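Local coordinates for protein DNA ligase (Archaeoglobus fulgidus, PDB 3GDE) that probably seals nicks in double-stranded DNA during replication, recombination and repair, joining a 3'-hydroxyl to a 5'-phosphate at the expense of ATP, at residues Tyr43-Pro55 / Leu161-Met175. Residues are numbered along the deposited sequence; the frame is centred on the assembly and turned at random.
Sequences YDVVLFITGKVYP and LILNEMRLGVGEGIM
I49 and G51, at and just beyond the end of helix 39-49, meet the loop joining helices 152-162 and 172-182 in the all-helical N-terminal DNA-binding domain of the ligase, and T50 meets the start of the second of these helices. That loop begins with a Schellman motif, N164 leaving helix 152-162 with positive phi, and ends at G171, the N-cap of helix 172-182.

Apolar contacts dominate. L161 lays CD2 over one face of the F48 ring, a CH-pi contact 3.8 Å from the centroid and 18° off the normal, while D44 CB lies over the opposite face; the other methyl of L161, CD1, meets V53 CG2. I49 splits its two branches: with CG1 anti to the backbone N (chi1 -166°), that arm reaches L168 CD1, and CG2 rests 3.5 Å from M175 SD. M175 also brings CG against T50 CG2 and CE against V46 CG1. L200 of helix 200-216 and I29 of helix 22-34 pack on M175 as well.

Polar links lie beside this core. G51 has positive phi, and a side chain on it would run into N164 O; N164 ND2 in turn gives a weak, bent hydrogen bond to G51 O (2.8 Å, 128°). The last torsion of K52 (chi4 64°) swings NZ to E172 OE1, where it forms a salt bridge (3.2 Å) on the syn lone pair, while E172 OE2 is hydrogen-bonded to Y194 OH. A glutamine in place of E172 would probably leave the K52 ammonium without its charged mate and weaken the tie between loop and helix start.

Two waters stitch backbone to backbone: one donates to T50 O and N164 O, and the other to I49 O and V170 O, each of these last two bonds measuring 2.7 Å from the water oxygen.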
ATOM      1  N   TYR A  43     -20.374   3.660  -2.155  1.00 25.79           N
ATOM      2  CA  TYR A  43     -19.035   3.481  -2.699  1.00 25.80           C
ATOM      3  C   TYR A  43     -18.083   4.546  -2.175  1.00 25.55           C
ATOM      4  O   TYR A  43     -17.035   4.237  -1.603  1.00 25.35           O
ATOM      5  CB  TYR A  43     -19.089   3.523  -4.230  1.00 25.92           C
ATOM      6  CG  TYR A  43     -17.763   3.267  -4.899  1.00 26.79           C
ATOM      7  CD1 TYR A  43     -17.400   1.976  -5.299  1.00 26.84           C
ATOM      8  CD2 TYR A  43     -16.865   4.315  -5.132  1.00 25.97           C
ATOM      9  CE1 TYR A  43     -16.173   1.735  -5.917  1.00 27.59           C
ATOM     10  CE2 TYR A  43     -15.641   4.088  -5.745  1.00 27.74           C
ATOM     11  CZ  TYR A  43     -15.296   2.793  -6.133  1.00 27.95           C
ATOM     12  OH  TYR A  43     -14.079   2.571  -6.741  1.00 28.17           O
ATOM     13  N   ASP A  44     -18.453   5.804  -2.356  1.00 25.56           N
ATOM     14  CA  ASP A  44     -17.605   6.898  -1.908  1.00 25.87           C
ATOM     15  C   ASP A  44     -17.371   6.884  -0.397  1.00 25.18           C
ATOM     16  O   ASP A  44     -16.247   7.076   0.050  1.00 25.46           O
ATOM     17  CB  ASP A  44     -18.180   8.241  -2.358  1.00 26.26           C
ATOM     18  CG  ASP A  44     -18.002   8.483  -3.840  1.00 28.39           C
ATOM     19  OD1 ASP A  44     -17.069   7.908  -4.447  1.00 28.28           O
ATOM     20  OD2 ASP A  44     -18.800   9.263  -4.406  1.00 33.07           O
ATOM     21  N   VAL A  45     -18.415   6.628   0.384  1.00 24.12           N
ATOM     22  CA  VAL A  45     -18.277   6.617   1.850  1.00 23.75           C
ATOM     23  C   VAL A  45     -17.295   5.524   2.314  1.00 23.31           C
ATOM     24  O   VAL A  45     -16.492   5.751   3.218  1.00 23.02           O
ATOM     25  CB  VAL A  45     -19.671   6.506   2.560  1.00 23.63           C
ATOM     26  CG1 VAL A  45     -19.537   6.112   4.032  1.00 24.47           C
ATOM     27  CG2 VAL A  45     -20.411   7.809   2.452  1.00 23.34           C
ATOM     28  N   VAL A  46     -17.360   4.351   1.682  1.00 22.65           N
ATOM     29  CA  VAL A  46     -16.503   3.237   2.063  1.00 22.50           C
ATOM     30  C   VAL A  46     -15.029   3.572   1.776  1.00 22.29           C
ATOM     31  O   VAL A  46     -14.161   3.383   2.638  1.00 21.53           O
ATOM     32  CB  VAL A  46     -16.945   1.896   1.405  1.00 22.55           C
ATOM     33  CG1 VAL A  46     -15.887   0.822   1.599  1.00 20.91           C
ATOM     34  CG2 VAL A  46     -18.269   1.432   2.002  1.00 21.80           C
ATOM     35  N   LEU A  47     -14.765   4.087   0.577  1.00 22.12           N
ATOM     36  CA  LEU A  47     -13.443   4.605   0.247  1.00 22.39           C
ATOM     37  C   LEU A  47     -13.029   5.725   1.197  1.00 21.96           C
ATOM     38  O   LEU A  47     -12.029   5.589   1.905  1.00 21.65           O
ATOM     39  CB  LEU A  47     -13.371   5.058  -1.214  1.00 22.23           C
ATOM     40  CG  LEU A  47     -12.833   4.000  -2.183  1.00 24.38           C
ATOM     41  CD1 LEU A  47     -13.792   2.834  -2.338  1.00 24.43           C
ATOM     42  CD2 LEU A  47     -12.479   4.604  -3.553  1.00 25.19           C
ATOM     43  N   PHE A  48     -13.818   6.801   1.235  1.00 21.91           N
ATOM     44  CA  PHE A  48     -13.483   7.999   2.009  1.00 22.27           C
ATOM     45  C   PHE A  48     -13.164   7.746   3.491  1.00 23.08           C
ATOM     46  O   PHE A  48     -12.234   8.342   4.030  1.00 22.66           O
ATOM     47  CB  PHE A  48     -14.567   9.082   1.874  1.00 21.88           C
ATOM     48  CG  PHE A  48     -14.704   9.650   0.475  1.00 21.64           C
ATOM     49  CD1 PHE A  48     -13.890   9.210  -0.566  1.00 21.64           C
ATOM     50  CD2 PHE A  48     -15.634  10.644   0.211  1.00 20.41           C
ATOM     51  CE1 PHE A  48     -14.020   9.736  -1.847  1.00 22.33           C
ATOM     52  CE2 PHE A  48     -15.765  11.181  -1.058  1.00 20.50           C
ATOM     53  CZ  PHE A  48     -14.968  10.723  -2.095  1.00 21.30           C
ATOM     54  N   ILE A  49     -13.911   6.861   4.150  1.00 24.15           N
ATOM     55  CA  ILE A  49     -13.654   6.593   5.571  1.00 25.10           C
ATOM     56  C   ILE A  49     -12.277   5.940   5.810  1.00 25.25           C
ATOM     57  O   ILE A  49     -11.697   6.077   6.899  1.00 24.80           O
ATOM     58  CB  ILE A  49     -14.811   5.787   6.238  1.00 25.34           C
ATOM     59  CG1 ILE A  49     -14.692   5.821   7.766  1.00 25.65           C
ATOM     60  CG2 ILE A  49     -14.861   4.353   5.705  1.00 25.92           C
ATOM     61  CD1 ILE A  49     -15.974   5.409   8.502  1.00 26.20           C
ATOM     62  N   THR A  50     -11.756   5.258   4.788  1.00 25.22           N
ATOM     63  CA  THR A  50     -10.433   4.630   4.865  1.00 25.70           C
ATOM     64  C   THR A  50      -9.292   5.568   4.464  1.00 25.92           C
ATOM     65  O   THR A  50      -8.147   5.133   4.367  1.00 25.72           O
ATOM     66  CB  THR A  50     -10.338   3.346   4.006  1.00 25.60           C
ATOM     67  OG1 THR A  50     -10.620   3.658   2.638  1.00 26.56           O
ATOM     68  CG2 THR A  50     -11.316   2.291   4.491  1.00 25.72           C
ATOM     69  N   GLY A  51      -9.609   6.842   4.225  1.00 25.94           N
ATOM     70  CA  GLY A  51      -8.627   7.809   3.741  1.00 26.10           C
ATOM     71  C   GLY A  51      -8.210   7.628   2.294  1.00 26.53           C
ATOM     72  O   GLY A  51      -7.140   8.086   1.904  1.00 25.89           O
ATOM     73  N   LYS A  52      -9.054   6.968   1.496  1.00 27.07           N
ATOM     74  CA  LYS A  52      -8.764   6.728   0.074  1.00 27.93           C
ATOM     75  C   LYS A  52      -9.759   7.442  -0.824  1.00 27.75           C
ATOM     76  O   LYS A  52     -10.963   7.476  -0.547  1.00 27.45           O
ATOM     77  CB  LYS A  52      -8.847   5.233  -0.281  1.00 27.81           C
ATOM     78  CG  LYS A  52      -7.759   4.318   0.269  1.00 29.79           C
ATOM     79  CD  LYS A  52      -8.075   2.872  -0.174  1.00 30.25           C
ATOM     80  CE  LYS A  52      -7.286   1.834   0.605  1.00 33.49           C
ATOM     81  NZ  LYS A  52      -7.621   1.810   2.078  1.00 36.01           N
ATOM     82  N   VAL A  53      -9.254   7.970  -1.927  1.00 28.08           N
ATOM     83  CA  VAL A  53     -10.096   8.538  -2.968  1.00 28.42           C
ATOM     84  C   VAL A  53     -10.148   7.567  -4.160  1.00 28.81           C
ATOM     85  O   VAL A  53     -11.203   7.400  -4.790  1.00 29.00           O
ATOM     86  CB  VAL A  53      -9.598   9.949  -3.365  1.00 28.23           C
ATOM     87  CG1 VAL A  53     -10.419  10.529  -4.483  1.00 28.36           C
ATOM     88  CG2 VAL A  53      -9.614  10.880  -2.151  1.00 28.46           C
ATOM     89  N   TYR A  54      -9.010   6.929  -4.446  1.00 29.15           N
ATOM     90  CA  TYR A  54      -8.890   5.909  -5.495  1.00 30.19           C
ATOM     91  C   TYR A  54      -8.190   4.679  -4.938  1.00 31.30           C
ATOM     92  O   TYR A  54      -7.391   4.802  -4.024  1.00 31.70           O
ATOM     93  CB  TYR A  54      -8.109   6.431  -6.717  1.00 29.40           C
ATOM     94  CG  TYR A  54      -8.656   7.736  -7.262  1.00 28.64           C
ATOM     95  CD1 TYR A  54      -9.814   7.757  -8.050  1.00 26.71           C
ATOM     96  CD2 TYR A  54      -8.028   8.952  -6.964  1.00 27.51           C
ATOM     97  CE1 TYR A  54     -10.328   8.953  -8.530  1.00 28.04           C
ATOM     98  CE2 TYR A  54      -8.529  10.156  -7.439  1.00 27.08           C
ATOM     99  CZ  TYR A  54      -9.681  10.152  -8.221  1.00 28.45           C
ATOM    100  OH  TYR A  54     -10.186  11.346  -8.681  1.00 28.27           O
ATOM    101  N   PRO A  55      -8.505   3.482  -5.474  1.00 32.96           N
ATOM    102  CA  PRO A  55      -7.660   2.301  -5.241  1.00 33.50           C
ATOM    103  C   PRO A  55      -6.238   2.546  -5.759  1.00 34.57           C
ATOM    104  O   PRO A  55      -6.054   3.297  -6.716  1.00 34.36           O
ATOM    105  CB  PRO A  55      -8.350   1.219  -6.067  1.00 33.39           C
ATOM    106  CG  PRO A  55      -9.772   1.666  -6.155  1.00 33.21           C
ATOM    107  CD  PRO A  55      -9.689   3.150  -6.291  1.00 32.67           C
ATOM    108  N   LEU A 161      -8.835  13.680   4.228  1.00 23.86           N
ATOM    109  CA  LEU A 161      -9.035  12.741   3.129  1.00 24.27           C
ATOM    110  C   LEU A 161      -7.943  12.903   2.070  1.00 24.38           C
ATOM    111  O   LEU A 161      -7.304  11.921   1.695  1.00 24.92           O
ATOM    112  CB  LEU A 161     -10.445  12.912   2.530  1.00 23.77           C
ATOM    113  CG  LEU A 161     -10.932  12.075   1.343  1.00 24.14           C
ATOM    114  CD1 LEU A 161     -10.689  10.576   1.541  1.00 25.59           C
ATOM    115  CD2 LEU A 161     -12.422  12.348   1.086  1.00 24.10           C
ATOM    116  N   ILE A 162      -7.723  14.138   1.614  1.00 24.55           N
ATOM    117  CA  ILE A 162      -6.632  14.464   0.684  1.00 24.50           C
ATOM    118  C   ILE A 162      -5.247  14.044   1.225  1.00 25.20           C
ATOM    119  O   ILE A 162      -4.388  13.591   0.471  1.00 24.82           O
ATOM    120  CB  ILE A 162      -6.625  15.977   0.333  1.00 24.78           C
ATOM    121  CG1 ILE A 162      -7.882  16.353  -0.466  1.00 23.89           C
ATOM    122  CG2 ILE A 162      -5.331  16.370  -0.439  1.00 23.45           C
ATOM    123  CD1 ILE A 162      -8.170  17.828  -0.492  1.00 21.38           C
ATOM    124  N   LEU A 163      -5.050  14.197   2.530  1.00 26.22           N
ATOM    125  CA  LEU A 163      -3.812  13.797   3.202  1.00 27.38           C
ATOM    126  C   LEU A 163      -3.790  12.308   3.572  1.00 28.65           C
ATOM    127  O   LEU A 163      -2.810  11.827   4.134  1.00 28.87           O
ATOM    128  CB  LEU A 163      -3.583  14.666   4.449  1.00 27.01           C
ATOM    129  CG  LEU A 163      -3.304  16.146   4.136  1.00 27.24           C
ATOM    130  CD1 LEU A 163      -3.236  16.991   5.393  1.00 27.91           C
ATOM    131  CD2 LEU A 163      -2.044  16.313   3.298  1.00 26.97           C
ATOM    132  N   ASN A 164      -4.879  11.599   3.261  1.00 29.90           N
ATOM    133  CA  ASN A 164      -5.005  10.155   3.471  1.00 31.03           C
ATOM    134  C   ASN A 164      -4.909   9.630   4.921  1.00 31.40           C
ATOM    135  O   ASN A 164      -4.725   8.424   5.120  1.00 31.80           O
ATOM    136  CB  ASN A 164      -4.054   9.367   2.544  1.00 31.44           C
ATOM    137  CG  ASN A 164      -4.234   9.713   1.048  1.00 34.05           C
ATOM    138  OD1 ASN A 164      -3.242   9.820   0.314  1.00 36.18           O
ATOM    139  ND2 ASN A 164      -5.491   9.891   0.597  1.00 34.78           N
ATOM    140  N   GLU A 165      -5.038  10.513   5.912  1.00 31.75           N
ATOM    141  CA  GLU A 165      -5.137  10.106   7.323  1.00 32.42           C
ATOM    142  C   GLU A 165      -6.334  10.742   8.037  1.00 31.04           C
ATOM    143  O   GLU A 165      -6.293  11.900   8.452  1.00 31.35           O
ATOM    144  CB  GLU A 165      -3.796  10.261   8.109  1.00 32.90           C
ATOM    145  CG  GLU A 165      -3.424  11.646   8.674  1.00 34.95           C
ATOM    146  CD  GLU A 165      -2.621  11.623  10.024  1.00 35.46           C
ATOM    147  OE1 GLU A 165      -2.599  10.598  10.766  1.00 38.61           O
ATOM    148  OE2 GLU A 165      -2.021  12.674  10.357  1.00 39.40           O
ATOM    149  N   MET A 166      -7.407   9.960   8.169  1.00 29.99           N
ATOM    150  CA  MET A 166      -8.688  10.430   8.718  1.00 28.20           C
ATOM    151  C   MET A 166      -8.674  10.571  10.242  1.00 27.91           C
ATOM    152  O   MET A 166      -9.455  11.344  10.808  1.00 26.82           O
ATOM    153  CB  MET A 166      -9.822   9.482   8.297  1.00 28.21           C
ATOM    154  CG  MET A 166     -10.055   9.385   6.798  1.00 27.40           C
ATOM    155  SD  MET A 166     -10.342  10.999   6.048  1.00 26.27           S
ATOM    156  CE  MET A 166     -12.098  11.229   6.246  1.00 24.50           C
ATOM    157  N   ARG A 167      -7.796   9.798  10.883  1.00 27.81           N
ATOM    158  CA  ARG A 167      -7.560   9.816  12.344  1.00 28.86           C
ATOM    159  C   ARG A 167      -8.769   9.376  13.157  1.00 27.64           C
ATOM    160  O   ARG A 167      -9.062   9.947  14.200  1.00 27.77           O
ATOM    161  CB  ARG A 167      -7.031  11.183  12.814  1.00 28.49           C
ATOM    162  CG  ARG A 167      -5.705  11.576  12.165  1.00 30.65           C
ATOM    163  CD  ARG A 167      -5.258  12.978  12.587  1.00 31.98           C
ATOM    164  NE  ARG A 167      -4.990  13.072  14.020  1.00 39.14           N
ATOM    165  CZ  ARG A 167      -3.783  13.253  14.557  1.00 41.67           C
ATOM    166  NH1 ARG A 167      -2.710  13.361  13.780  1.00 42.79           N
ATOM    167  NH2 ARG A 167      -3.649  13.324  15.882  1.00 42.08           N
ATOM    168  N   LEU A 168      -9.447   8.338  12.671  1.00 26.98           N
ATOM    169  CA  LEU A 168     -10.694   7.850  13.262  1.00 26.12           C
ATOM    170  C   LEU A 168     -10.486   6.529  13.976  1.00 25.93           C
ATOM    171  O   LEU A 168     -11.396   6.027  14.645  1.00 26.74           O
ATOM    172  CB  LEU A 168     -11.763   7.660  12.173  1.00 25.82           C
ATOM    173  CG  LEU A 168     -12.013   8.822  11.199  1.00 25.24           C
ATOM    174  CD1 LEU A 168     -12.921   8.391  10.041  1.00 23.51           C
ATOM    175  CD2 LEU A 168     -12.580  10.030  11.936  1.00 23.36           C
ATOM    176  N   GLY A 169      -9.297   5.954  13.822  1.00 25.03           N
ATOM    177  CA  GLY A 169      -9.024   4.633  14.366  1.00 23.98           C
ATOM    178  C   GLY A 169      -9.719   3.527  13.578  1.00 23.53           C
ATOM    179  O   GLY A 169     -10.002   2.455  14.121  1.00 23.41           O
ATOM    180  N   VAL A 170      -9.963   3.779  12.293  1.00 22.58           N
ATOM    181  CA  VAL A 170     -10.664   2.836  11.424  1.00 22.15           C
ATOM    182  C   VAL A 170      -9.725   2.362  10.316  1.00 22.72           C
ATOM    183  O   VAL A 170      -9.218   3.156   9.523  1.00 22.19           O
ATOM    184  CB  VAL A 170     -11.943   3.469  10.803  1.00 22.14           C
ATOM    185  CG1 VAL A 170     -12.601   2.525   9.808  1.00 20.65           C
ATOM    186  CG2 VAL A 170     -12.923   3.899  11.892  1.00 20.76           C
ATOM    187  N   GLY A 171      -9.469   1.063  10.295  1.00 23.39           N
ATOM    188  CA  GLY A 171      -8.650   0.480   9.251  1.00 24.74           C
ATOM    189  C   GLY A 171      -9.440  -0.482   8.389  1.00 25.68           C
ATOM    190  O   GLY A 171     -10.683  -0.493   8.400  1.00 25.28           O
ATOM    191  N   GLU A 172      -8.691  -1.293   7.653  1.00 26.60           N
ATOM    192  CA  GLU A 172      -9.213  -2.260   6.702  1.00 27.83           C
ATOM    193  C   GLU A 172     -10.031  -3.337   7.403  1.00 27.43           C
ATOM    194  O   GLU A 172     -11.081  -3.737   6.901  1.00 27.62           O
ATOM    195  CB  GLU A 172      -8.034  -2.914   5.974  1.00 28.99           C
ATOM    196  CG  GLU A 172      -8.204  -3.026   4.478  1.00 32.74           C
ATOM    197  CD  GLU A 172      -7.732  -1.794   3.735  1.00 39.05           C
ATOM    198  OE1 GLU A 172      -8.272  -0.684   3.989  1.00 40.95           O
ATOM    199  OE2 GLU A 172      -6.829  -1.947   2.871  1.00 42.58           O
ATOM    200  N   GLY A 173      -9.541  -3.793   8.560  1.00 27.19           N
ATOM    201  CA  GLY A 173     -10.185  -4.837   9.356  1.00 27.07           C
ATOM    202  C   GLY A 173     -11.563  -4.432   9.867  1.00 27.20           C
ATOM    203  O   GLY A 173     -12.530  -5.181   9.752  1.00 26.82           O
ATOM    204  N   ILE A 174     -11.654  -3.235  10.437  1.00 27.13           N
ATOM    205  CA  ILE A 174     -12.945  -2.720  10.883  1.00 26.85           C
ATOM    206  C   ILE A 174     -13.919  -2.589   9.702  1.00 27.18           C
ATOM    207  O   ILE A 174     -15.070  -3.028   9.791  1.00 26.90           O
ATOM    208  CB  ILE A 174     -12.783  -1.410  11.656  1.00 26.68           C
ATOM    209  CG1 ILE A 174     -12.178  -1.711  13.030  1.00 25.14           C
ATOM    210  CG2 ILE A 174     -14.126  -0.659  11.758  1.00 25.87           C
ATOM    211  CD1 ILE A 174     -11.658  -0.486  13.766  1.00 24.20           C
ATOM    212  N   MET A 175     -13.442  -2.043   8.586  1.00 27.41           N
ATOM    213  CA  MET A 175     -14.285  -1.885   7.396  1.00 28.02           C
ATOM    214  C   MET A 175     -14.825  -3.193   6.805  1.00 28.10           C
ATOM    215  O   MET A 175     -16.002  -3.256   6.447  1.00 27.02           O
ATOM    216  CB  MET A 175     -13.575  -1.062   6.330  1.00 28.44           C
ATOM    217  CG  MET A 175     -13.514   0.415   6.660  1.00 30.67           C
ATOM    218  SD  MET A 175     -15.133   1.144   6.998  1.00 35.84           S
ATOM    219  CE  MET A 175     -15.951   0.840   5.419  1.00 30.33           C
TER
HETATM  220  O   HOH W   1      -9.455   5.565   8.236  1.00 26.01           O
HETATM  221  O   HOH W   2      -5.618   5.765   5.285  1.00 27.22           O
HETATM  222  O   HOH W   3      -9.343  -0.532   1.531  1.00 66.24           O